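Local coordinates for nitrilotriacetate monooxygenase component B (Bacillus cereus ATCC 14579, PDB 3BPK), which probably binds FMN and acts as the flavin reductase-like component of a monooxygenase system, at residues Thr13-Asp16 with Asn17-Leu21. Sequence-based numbering, arbitrary orientation.
With SO4 (sulfate ion), chain E.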
# COMPACT_ATOMS: atom_id res chain seq x y z
N THR B 13 18.73 -13.37 5.27
CA THR B 13 19.15 -12.01 5.60
C THR B 13 18.04 -10.98 5.38
O THR B 13 17.04 -11.25 4.70
CB THR B 13 20.33 -11.55 4.73
OG1 THR B 13 19.91 -11.50 3.36
CG2 THR B 13 21.55 -12.52 4.89
N GLU B 14 18.26 -9.78 5.90
CA GLU B 14 17.35 -8.67 5.64
C GLU B 14 17.18 -8.44 4.14
O GLU B 14 16.05 -8.25 3.64
CB GLU B 14 17.85 -7.41 6.33
CG GLU B 14 17.04 -6.18 5.95
CD GLU B 14 17.40 -4.93 6.73
OE1 GLU B 14 18.20 -4.99 7.69
OE2 GLU B 14 16.86 -3.86 6.40
N LYS B 15 18.27 -8.49 3.40
CA LYS B 15 18.19 -8.30 1.95
C LYS B 15 17.36 -9.42 1.32
O LYS B 15 16.57 -9.19 0.39
CB LYS B 15 19.60 -8.19 1.33
CG LYS B 15 19.59 -7.85 -0.13
CD LYS B 15 20.98 -7.43 -0.60
CE LYS B 15 21.22 -7.76 -2.07
NZ LYS B 15 22.65 -7.45 -2.48
N ASP B 16 17.56 -10.65 1.78
CA ASP B 16 16.70 -11.75 1.30
C ASP B 16 15.21 -11.52 1.56
O ASP B 16 14.37 -11.80 0.70
CB ASP B 16 17.11 -13.09 1.95
CG ASP B 16 18.51 -13.54 1.55
OD1 ASP B 16 19.00 -13.18 0.47
OD2 ASP B 16 19.12 -14.29 2.37
N ASN B 17 14.88 -11.06 2.77
CA ASN B 17 13.47 -10.77 3.11
C ASN B 17 12.93 -9.61 2.27
O ASN B 17 11.80 -9.67 1.79
CB ASN B 17 13.30 -10.51 4.59
CG ASN B 17 13.48 -11.78 5.40
OD1 ASN B 17 12.91 -12.84 5.02
ND2 ASN B 17 14.21 -11.69 6.53
N TYR B 18 13.77 -8.61 2.09
CA TYR B 18 13.44 -7.47 1.21
C TYR B 18 13.11 -7.92 -0.20
O TYR B 18 12.11 -7.48 -0.77
CB TYR B 18 14.61 -6.50 1.19
CG TYR B 18 14.44 -5.34 0.24
CD1 TYR B 18 13.72 -4.20 0.60
CD2 TYR B 18 15.05 -5.37 -1.02
CE1 TYR B 18 13.59 -3.13 -0.27
CE2 TYR B 18 14.93 -4.28 -1.92
CZ TYR B 18 14.19 -3.17 -1.53
OH TYR B 18 14.08 -2.10 -2.41
N LYS B 19 13.94 -8.78 -0.78
CA LYS B 19 13.71 -9.27 -2.13
C LYS B 19 12.40 -10.06 -2.24
O LYS B 19 11.66 -9.95 -3.24
CB LYS B 19 14.90 -10.13 -2.60
CG LYS B 19 16.19 -9.32 -2.76
CD LYS B 19 17.42 -10.24 -2.84
CE LYS B 19 17.35 -11.17 -4.06
NZ LYS B 19 18.58 -12.00 -4.19
N LEU B 20 12.09 -10.85 -1.21
CA LEU B 20 10.86 -11.59 -1.24
C LEU B 20 9.63 -10.69 -1.10
O LEU B 20 8.65 -10.86 -1.83
CB LEU B 20 10.88 -12.69 -0.18
CG LEU B 20 9.97 -13.87 -0.46
CD1 LEU B 20 10.03 -14.35 -1.90
CD2 LEU B 20 10.37 -14.99 0.50
N LEU B 21 9.70 -9.71 -0.19
CA LEU B 21 8.54 -8.83 -0.01
C LEU B 21 8.31 -7.99 -1.26
O LEU B 21 7.16 -7.89 -1.75
CB LEU B 21 8.75 -7.88 1.15
CG LEU B 21 8.63 -8.52 2.52
CD1 LEU B 21 9.24 -7.61 3.61
CD2 LEU B 21 7.19 -8.89 2.83
S SO4 E . 21.50 -9.09 8.04
O1 SO4 E . 21.33 -8.07 9.08
O2 SO4 E . 20.27 -9.82 7.86
O3 SO4 E . 22.57 -10.01 8.42
O4 SO4 E . 21.92 -8.45 6.80
O HOH W 1 17.69 -13.86 -1.78
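T13 meets N17 through its backbone carbonyl: N17 N donates to T13 O at 2.9 Å with an N-H...O angle of 160°, the first i to i+4 bond of helix 14-24. The T13 side chain works in the other role, as N-cap. With chi1 at 64°, OG1 is swung between the backbone N and the carbonyl carbon, where it accepts from D16 N at 3.0 Å. E14, next in line, carries on the ladder, E14 O taking the N-H of Y18. Its own amide points out of the helix start and donates to O2 of a sulfate, 2.8 Å from E14 N; the ion, probably from the crystallisation liquor, thus sits at the N-terminal end, where the helix dipole would be expected to favour an anion. At K15 the carbonyl accepts from K19 N, and in the conformer given K19 CG passes 3.2 Å from K15 O; the CB of Y18 also packs near this oxygen. D16 closes the cap reciprocally: OD2 accepts from T13 N at 3.1 Å, approached from above the carboxylate plane, 38° out of it. The two reciprocal bonds between T13 and D16 define a capping box, which satisfies the amides of T13 and D16 at the helix start. The other carboxylate oxygen, OD1, faces K19 without direct contact; in the conformer given, a water donates to D16 OD1 at 2.7 Å and accepts from K19 NZ, so it probably links opposite charges that do not touch directly. D16 O receives L20 N. On the buried flank, N17 ties the cap to the preceding chain, N17 ND2 donating to P9 O and N17 OD1 accepting from Q12 NE2, and packs on F165 of the second subunit, as L20 does on I177 of that subunit.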